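Long-range contacts in putative cellulase CEL6 (Mycobacterium tuberculosis, PDB 1UP3), which probably hydrolyses internal beta-1,4-glycosidic bonds of cellulose, as an endoglucanase of glycoside hydrolase family 6: residues 10-19 with 35-43; 28-36 with 285-294. All coordinates share one frame; numbering follows the deposited sequence.

Contact 1 of 2, residues 10-19 with 35-43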
loop_
_atom_site.group_PDB
_atom_site.type_symbol
_atom_site.label_atom_id
_atom_site.label_comp_id
_atom_site.label_asym_id
_atom_site.label_seq_id
_atom_site.Cartn_x
_atom_site.Cartn_y
_atom_site.Cartn_z
ATOM N N PHE A 10 -1.153 -0.084 15.115
ATOM C CA PHE A 10 -0.909 0.712 13.933
ATOM C C PHE A 10 -1.502 2.117 14.133
ATOM O O PHE A 10 -2.555 2.301 14.755
ATOM C CB PHE A 10 -1.478 0.019 12.689
ATOM C CG PHE A 10 -0.858 -1.332 12.433
ATOM C CD1 PHE A 10 0.464 -1.428 12.089
ATOM C CD2 PHE A 10 -1.608 -2.493 12.578
ATOM C CE1 PHE A 10 1.064 -2.651 11.867
ATOM C CE2 PHE A 10 -1.000 -3.751 12.386
ATOM C CZ PHE A 10 0.319 -3.820 12.043
ATOM N N TYR A 11 -0.820 3.111 13.580
ATOM C CA TYR A 11 -1.210 4.516 13.763
ATOM C C TYR A 11 -2.470 4.902 13.010
ATOM O O TYR A 11 -2.569 4.664 11.813
ATOM C CB TYR A 11 -0.065 5.388 13.306
ATOM C CG TYR A 11 -0.241 6.891 13.477
ATOM C CD1 TYR A 11 -0.554 7.445 14.697
ATOM C CD2 TYR A 11 -0.021 7.747 12.413
ATOM C CE1 TYR A 11 -0.675 8.850 14.841
ATOM C CE2 TYR A 11 -0.150 9.093 12.546
ATOM C CZ TYR A 11 -0.482 9.646 13.764
ATOM O OH TYR A 11 -0.615 11.021 13.873
ATOM N N VAL A 12 -3.410 5.513 13.731
ATOM C CA VAL A 12 -4.596 6.092 13.134
ATOM C C VAL A 12 -4.286 7.566 12.809
ATOM O O VAL A 12 -4.026 8.373 13.721
ATOM C CB VAL A 12 -5.754 5.976 14.057
ATOM C CG1 VAL A 12 -6.981 6.690 13.454
ATOM C CG2 VAL A 12 -6.062 4.505 14.353
ATOM N N ASP A 13 -4.334 7.908 11.527
ATOM C CA ASP A 13 -4.081 9.267 11.038
ATOM C C ASP A 13 -5.233 10.173 11.498
ATOM O O ASP A 13 -6.382 9.995 11.057
ATOM C CB ASP A 13 -4.021 9.224 9.518
ATOM C CG ASP A 13 -3.725 10.573 8.890
ATOM O OD1 ASP A 13 -3.736 11.599 9.618
ATOM O OD2 ASP A 13 -3.591 10.668 7.638
ATOM N N PRO A 14 -4.977 11.123 12.391
ATOM C CA PRO A 14 -6.067 11.958 12.924
ATOM C C PRO A 14 -6.579 13.014 11.930
ATOM O O PRO A 14 -7.571 13.676 12.241
ATOM C CB PRO A 14 -5.412 12.637 14.144
ATOM C CG PRO A 14 -4.012 12.737 13.758
ATOM C CD PRO A 14 -3.666 11.489 12.966
ATOM N N ALA A 15 -5.931 13.139 10.783
ATOM C CA ALA A 15 -6.295 14.139 9.747
ATOM C C ALA A 15 -6.602 13.513 8.396
ATOM O O ALA A 15 -6.483 14.153 7.352
ATOM C CB ALA A 15 -5.160 15.152 9.619
ATOM N N SER A 16 -7.003 12.242 8.386
ATOM C CA SER A 16 -7.378 11.595 7.143
ATOM C C SER A 16 -8.638 12.252 6.604
ATOM O O SER A 16 -9.398 12.833 7.357
ATOM C CB SER A 16 -7.654 10.107 7.332
ATOM O OG SER A 16 -8.745 9.884 8.225
ATOM N N ALA A 17 -8.862 12.117 5.310
ATOM C CA ALA A 17 -10.118 12.568 4.736
ATOM C C ALA A 17 -11.309 11.880 5.404
ATOM O O ALA A 17 -12.353 12.510 5.592
ATOM C CB ALA A 17 -10.124 12.303 3.237
ATOM N N ALA A 18 -11.159 10.606 5.740
ATOM C CA ALA A 18 -12.204 9.865 6.435
ATOM C C ALA A 18 -12.525 10.497 7.794
ATOM O O ALA A 18 -13.672 10.568 8.179
ATOM C CB ALA A 18 -11.864 8.375 6.590
ATOM N N MET A 19 -11.497 10.904 8.541
ATOM C CA MET A 19 -11.697 11.520 9.845
ATOM C C MET A 19 -12.366 12.879 9.680
ATOM O O MET A 19 -13.270 13.212 10.431
ATOM C CB MET A 19 -10.359 11.631 10.616
ATOM C CG MET A 19 -10.525 12.183 11.997
ATOM S SD MET A 19 -11.372 11.038 13.083
ATOM C CE MET A 19 -10.130 9.885 13.406
ATOM N N VAL A 35 -14.631 3.614 9.760
ATOM C CA VAL A 35 -13.490 3.731 8.827
ATOM C C VAL A 35 -12.436 4.715 9.355
ATOM O O VAL A 35 -11.234 4.438 9.328
ATOM C CB VAL A 35 -14.007 4.140 7.407
ATOM C CG1 VAL A 35 -12.870 4.517 6.470
ATOM C CG2 VAL A 35 -14.886 3.009 6.832
ATOM N N ALA A 36 -12.873 5.895 9.823
ATOM C CA ALA A 36 -11.953 6.906 10.318
ATOM C C ALA A 36 -11.075 6.459 11.464
ATOM O O ALA A 36 -9.950 6.915 11.587
ATOM C CB ALA A 36 -12.730 8.121 10.752
ATOM N N ASN A 37 -11.602 5.592 12.317
ATOM C CA ASN A 37 -10.866 5.150 13.501
ATOM C C ASN A 37 -10.043 3.871 13.253
ATOM O O ASN A 37 -9.510 3.285 14.218
ATOM C CB ASN A 37 -11.854 4.897 14.635
ATOM C CG ASN A 37 -12.344 6.169 15.271
ATOM O OD1 ASN A 37 -11.581 7.141 15.424
ATOM N ND2 ASN A 37 -13.585 6.142 15.752
ATOM N N THR A 38 -9.971 3.418 12.005
ATOM C CA THR A 38 -9.171 2.229 11.655
ATOM C C THR A 38 -7.861 2.706 11.059
ATOM O O THR A 38 -7.856 3.511 10.117
ATOM C CB THR A 38 -9.929 1.368 10.624
ATOM O OG1 THR A 38 -11.225 1.053 11.162
ATOM C CG2 THR A 38 -9.282 0.038 10.441
ATOM N N PRO A 39 -6.738 2.181 11.525
ATOM C CA PRO A 39 -5.441 2.608 10.960
ATOM C C PRO A 39 -5.264 2.197 9.496
ATOM O O PRO A 39 -5.600 1.052 9.119
ATOM C CB PRO A 39 -4.408 1.897 11.834
ATOM C CG PRO A 39 -5.140 0.820 12.511
ATOM C CD PRO A 39 -6.586 1.136 12.566
ATOM N N GLN A 40 -4.736 3.099 8.670
ATOM C CA GLN A 40 -4.611 2.807 7.237
ATOM C C GLN A 40 -3.133 2.931 6.834
ATOM O O GLN A 40 -2.288 2.433 7.541
ATOM C CB GLN A 40 -5.640 3.623 6.431
ATOM C CG GLN A 40 -7.046 3.180 6.845
ATOM C CD GLN A 40 -8.150 4.158 6.492
ATOM O OE1 GLN A 40 -8.171 4.688 5.406
ATOM N NE2 GLN A 40 -9.078 4.367 7.412
ATOM N N SER A 41 -2.811 3.516 5.700
ATOM C CA SER A 41 -1.414 3.889 5.404
ATOM C C SER A 41 -1.457 5.267 4.805
ATOM O O SER A 41 -2.487 5.683 4.236
ATOM C CB SER A 41 -0.714 2.932 4.425
ATOM O OG SER A 41 -1.214 3.102 3.105
ATOM N N TYR A 42 -0.351 5.991 4.911
ATOM C CA TYR A 42 -0.226 7.350 4.398
ATOM C C TYR A 42 0.565 7.294 3.090
ATOM O O TYR A 42 1.699 6.888 3.075
ATOM C CB TYR A 42 0.473 8.213 5.461
ATOM C CG TYR A 42 0.481 9.690 5.139
ATOM C CD1 TYR A 42 -0.643 10.472 5.377
ATOM C CD2 TYR A 42 1.591 10.299 4.628
ATOM C CE1 TYR A 42 -0.657 11.833 5.097
ATOM C CE2 TYR A 42 1.589 11.676 4.340
ATOM C CZ TYR A 42 0.466 12.423 4.570
ATOM O OH TYR A 42 0.456 13.782 4.264
ATOM N N TRP A 43 -0.065 7.729 1.991
ATOM C CA TRP A 43 0.524 7.592 0.672
ATOM C C TRP A 43 1.306 8.846 0.311
ATOM O O TRP A 43 0.756 9.974 0.419
ATOM C CB TRP A 43 -0.563 7.378 -0.363
ATOM C CG TRP A 43 -1.264 6.037 -0.300
ATOM C CD1 TRP A 43 -1.929 5.500 0.757
ATOM C CD2 TRP A 43 -1.281 5.043 -1.316
ATOM N NE1 TRP A 43 -2.420 4.253 0.423
ATOM C CE2 TRP A 43 -2.023 3.948 -0.845
ATOM C CE3 TRP A 43 -0.762 4.984 -2.620
ATOM C CZ2 TRP A 43 -2.249 2.807 -1.600
ATOM C CZ3 TRP A 43 -0.998 3.863 -3.380
ATOM C CH2 TRP A 43 -1.736 2.769 -2.862
HETATM O O HOH W 1 -1.095 3.383 9.899
HETATM O O HOH W 2 -4.000 5.744 9.411
HETATM O O HOH W 3 -8.056 8.161 9.998
HETATM O O HOH W 4 -6.303 5.914 9.738
#
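Both methyls of Val-12 reach segment 35-43 because CG1 lies anti to the backbone N (chi1 176°), which sets CG2 beside that N: CG1 comes to 3.5 Å from Ala-36 O, while CG2 packs 3.8 Å from Pro-39 CD. Met-19 CG is likewise anti to the backbone N; bends at chi2 and chi3 then bring CE to 3.5 Å from Ala-36 O, with SD against Ala-36 CB. Ala-18 CB rests 4.0 Å from Val-35 CG1, joining helix 17-24 to the end of helix 30-36. CB and CG of Pro-39 lie against the chain at Phe-10 and Tyr-11, its CB 3.6 Å from Phe-10 CB. Asp-13 OD2 lies near the plane of the Tyr-42 ring, at its edge, 3.7 Å from CD1, and forms a salt bridge with Arg-262. Asp-13 OD1 accepts from Ala-15 N in an Asx turn, and Ser-16 is the N-cap of helix 17-24.

No direct hydrogen bond spans the segments. One water donates to both Asp-13 O and Ala-36 O and accepts from Ser-16 OG; another accepts from Asp-13 N and Gln-40 N. The chemistry thus implies methyl and ring packing, with backbone N-H and C=O groups of both segments joined through ordered water.

Contact 2 of 2, residues 28-36 with 285-294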
loop_
_atom_site.group_PDB
_atom_site.type_symbol
_atom_site.label_atom_id
_atom_site.label_comp_id
_atom_site.label_asym_id
_atom_site.label_seq_id
_atom_site.Cartn_x
_atom_site.Cartn_y
_atom_site.Cartn_z
ATOM N N PRO A 28 -23.945 12.413 13.174
ATOM C CA PRO A 28 -22.826 11.475 13.106
ATOM C C PRO A 28 -23.201 10.188 12.363
ATOM O O PRO A 28 -24.335 9.707 12.456
ATOM C CB PRO A 28 -22.497 11.209 14.568
ATOM C CG PRO A 28 -22.901 12.466 15.269
ATOM C CD PRO A 28 -24.160 12.886 14.557
ATOM N N ASN A 29 -22.250 9.655 11.585
ATOM C CA ASN A 29 -22.479 8.529 10.733
ATOM C C ASN A 29 -21.586 7.376 11.206
ATOM O O ASN A 29 -20.339 7.523 11.262
ATOM C CB ASN A 29 -22.161 8.939 9.296
ATOM C CG ASN A 29 -22.372 7.834 8.303
ATOM O OD1 ASN A 29 -21.510 6.971 8.128
ATOM N ND2 ASN A 29 -23.489 7.880 7.591
ATOM N N ALA A 30 -22.216 6.247 11.550
ATOM C CA ALA A 30 -21.497 5.135 12.144
ATOM C C ALA A 30 -20.461 4.546 11.200
ATOM O O ALA A 30 -19.397 4.092 11.655
ATOM C CB ALA A 30 -22.496 4.031 12.564
ATOM N N GLU A 31 -20.786 4.528 9.912
ATOM C CA GLU A 31 -19.915 3.921 8.922
ATOM C C GLU A 31 -18.660 4.765 8.748
ATOM O O GLU A 31 -17.554 4.231 8.711
ATOM C CB GLU A 31 -20.610 3.777 7.563
ATOM C CG GLU A 31 -21.769 2.782 7.542
ATOM C CD GLU A 31 -23.027 3.300 8.260
ATOM O OE1 GLU A 31 -23.368 4.484 8.125
ATOM O OE2 GLU A 31 -23.694 2.530 9.008
ATOM N N LEU A 32 -18.816 6.078 8.640
ATOM C CA LEU A 32 -17.637 6.934 8.496
ATOM C C LEU A 32 -16.775 6.918 9.749
ATOM O O LEU A 32 -15.547 6.911 9.664
ATOM C CB LEU A 32 -18.005 8.367 8.156
ATOM C CG LEU A 32 -18.579 8.643 6.797
ATOM C CD1 LEU A 32 -19.002 10.087 6.692
ATOM C CD2 LEU A 32 -17.506 8.379 5.710
ATOM N N THR A 33 -17.417 6.906 10.921
ATOM C CA THR A 33 -16.667 6.874 12.149
ATOM C C THR A 33 -15.837 5.570 12.221
ATOM O O THR A 33 -14.695 5.605 12.643
ATOM C CB THR A 33 -17.609 7.016 13.309
ATOM O OG1 THR A 33 -18.093 8.375 13.338
ATOM C CG2 THR A 33 -16.903 6.829 14.631
ATOM N N SER A 34 -16.424 4.445 11.835
ATOM C CA SER A 34 -15.719 3.150 11.858
ATOM C C SER A 34 -14.469 3.181 11.001
ATOM O O SER A 34 -13.374 2.845 11.470
ATOM C CB SER A 34 -16.624 2.029 11.372
ATOM O OG SER A 34 -15.937 0.784 11.443
ATOM N N VAL A 35 -14.631 3.614 9.760
ATOM C CA VAL A 35 -13.490 3.731 8.827
ATOM C C VAL A 35 -12.436 4.715 9.355
ATOM O O VAL A 35 -11.234 4.438 9.328
ATOM C CB VAL A 35 -14.007 4.140 7.407
ATOM C CG1 VAL A 35 -12.870 4.517 6.470
ATOM C CG2 VAL A 35 -14.886 3.009 6.832
ATOM N N ALA A 36 -12.873 5.895 9.823
ATOM C CA ALA A 36 -11.953 6.906 10.318
ATOM C C ALA A 36 -11.075 6.459 11.464
ATOM O O ALA A 36 -9.950 6.915 11.587
ATOM C CB ALA A 36 -12.730 8.121 10.752
ATOM N N ALA A 285 -16.934 5.083 1.072
ATOM C CA ALA A 285 -16.612 4.544 2.412
ATOM C C ALA A 285 -17.855 3.972 3.104
ATOM O O ALA A 285 -17.819 2.870 3.687
ATOM C CB ALA A 285 -15.928 5.584 3.276
ATOM N N ILE A 286 -18.963 4.704 3.018
ATOM C CA ILE A 286 -20.209 4.245 3.629
ATOM C C ILE A 286 -20.684 2.929 3.013
ATOM O O ILE A 286 -21.102 2.016 3.728
ATOM C CB ILE A 286 -21.259 5.366 3.522
ATOM C CG1 ILE A 286 -20.862 6.498 4.448
ATOM C CG2 ILE A 286 -22.661 4.884 3.876
ATOM C CD1 ILE A 286 -21.526 7.845 4.148
ATOM N N ASP A 287 -20.639 2.810 1.682
ATOM C CA ASP A 287 -21.069 1.568 1.037
ATOM C C ASP A 287 -20.180 0.359 1.425
ATOM O O ASP A 287 -20.685 -0.737 1.710
ATOM C CB ASP A 287 -21.144 1.727 -0.480
ATOM C CG ASP A 287 -22.256 2.711 -0.938
ATOM O OD1 ASP A 287 -23.130 3.126 -0.141
ATOM O OD2 ASP A 287 -22.323 3.124 -2.106
ATOM N N LEU A 288 -18.856 0.562 1.446
ATOM C CA LEU A 288 -17.949 -0.498 1.891
ATOM C C LEU A 288 -18.273 -0.960 3.318
ATOM O O LEU A 288 -18.292 -2.152 3.589
ATOM C CB LEU A 288 -16.489 -0.038 1.828
ATOM C CG LEU A 288 -15.938 0.069 0.394
ATOM C CD1 LEU A 288 -14.717 0.937 0.393
ATOM C CD2 LEU A 288 -15.582 -1.308 -0.197
ATOM N N ALA A 289 -18.527 -0.010 4.212
ATOM C CA ALA A 289 -18.905 -0.334 5.600
ATOM C C ALA A 289 -20.285 -0.982 5.694
ATOM O O ALA A 289 -20.458 -2.001 6.403
ATOM C CB ALA A 289 -18.887 0.932 6.447
ATOM N N HIS A 290 -21.278 -0.416 5.001
ATOM C CA HIS A 290 -22.614 -1.025 4.952
ATOM C C HIS A 290 -22.577 -2.463 4.474
ATOM O O HIS A 290 -23.289 -3.324 4.999
ATOM C CB HIS A 290 -23.525 -0.222 4.006
ATOM C CG HIS A 290 -24.959 -0.631 4.040
ATOM N ND1 HIS A 290 -25.792 -0.338 5.100
ATOM C CD2 HIS A 290 -25.708 -1.322 3.145
ATOM C CE1 HIS A 290 -26.999 -0.818 4.847
ATOM N NE2 HIS A 290 -26.974 -1.420 3.669
ATOM N N ASN A 291 -21.806 -2.736 3.424
ATOM C CA ASN A 291 -21.712 -4.085 2.895
ATOM C C ASN A 291 -21.026 -5.052 3.854
ATOM O O ASN A 291 -21.213 -6.268 3.731
ATOM C CB ASN A 291 -21.015 -4.074 1.529
ATOM C CG ASN A 291 -21.840 -3.340 0.443
ATOM O OD1 ASN A 291 -23.065 -3.134 0.594
ATOM N ND2 ASN A 291 -21.175 -2.955 -0.646
ATOM N N ALA A 292 -20.242 -4.500 4.791
ATOM C CA ALA A 292 -19.611 -5.291 5.861
ATOM C C ALA A 292 -20.570 -5.428 7.056
ATOM O O ALA A 292 -20.165 -5.918 8.120
ATOM C CB ALA A 292 -18.302 -4.643 6.306
ATOM N N GLY A 293 -21.803 -4.934 6.893
ATOM C CA GLY A 293 -22.825 -5.015 7.937
ATOM C C GLY A 293 -22.761 -3.943 8.988
ATOM O O GLY A 293 -23.510 -4.014 9.981
ATOM N N GLN A 294 -21.916 -2.927 8.784
ATOM C CA GLN A 294 -21.820 -1.776 9.670
ATOM C C GLN A 294 -22.591 -0.543 9.173
ATOM O O GLN A 294 -23.320 -0.582 8.178
ATOM C CB GLN A 294 -20.355 -1.426 9.891
ATOM C CG GLN A 294 -19.668 -2.434 10.801
ATOM C CD GLN A 294 -18.182 -2.171 10.919
ATOM O OE1 GLN A 294 -17.359 -2.998 10.520
ATOM N NE2 GLN A 294 -17.834 -1.017 11.460
ATOM O OXT GLN A 294 -22.538 0.511 9.821
#
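Glu-31 of helix 30-36 lies against Ala-289 of helix 282-291, with Glu-31 CB 3.5 Å from Ala-289 CB. Its CG stands anti to the carbonyl carbon, and the bend at chi2 (73°) turns the carboxylate to the chain terminus, where OE2 comes within 2.5 Å of Gln-294 OXT. Two carboxylate oxygens so close suggest that one group probably holds a proton, its pKa then presumably raised.

Gln-294, extended beyond CG, reaches across to Ser-34. There NE2 donates to Ser-34 OG at 2.6 Å; the N-H...O angle of 133° shows a bent bond, and the hydroxyl oxygen sits slightly off the amide plane.

The apolar side is built on Ile-286, whose CG1 passes obliquely across Leu-32, 3.9 Å from Leu-32 CG. Leu-32 CD2 continues to Ala-285 CB at 4.0 Å. Ile-286 CG1 also approaches Asn-29 OD1 (3.8 Å), the oxygen that caps helix 30-36 by accepting from Leu-32 N in the carbonyl plane.

The helix axes approach to 8.5 Å and cross at 93°, a nearly perpendicular packing in which small Ala-285 and Ala-289 admit the larger side chains of helix 30-36. Helix 282-291 ends in a Schellman motif with Gly-293 as C-prime residue, its hallmark bonds running from Gln-294 N to Ala-289 O and from Gly-293 N to His-290 O.

In the fold
Contacts 1 and 2 share helix 30-36, and Val-35 takes part in both: its CG1 meets Ala-18 in contact 1, and its CG2 approaches Ala-285 O in contact 2. Both are partly buried, but contact 1 has its centre about 13 Å from the centre of the chain, against about 21 Å for contact 2, and leads into edge strand 42-44 of the parallel sheet. Contact 2 joins two helices farther out, with the C-terminal residue at its exposed side. Their chemistry differs accordingly: contact 1 bridges backbone polar groups through waters, whereas contact 2 has a direct side-chain hydrogen bond and a close carboxylate pair. Through helix 30-36, early and final parts of the chain are brought together.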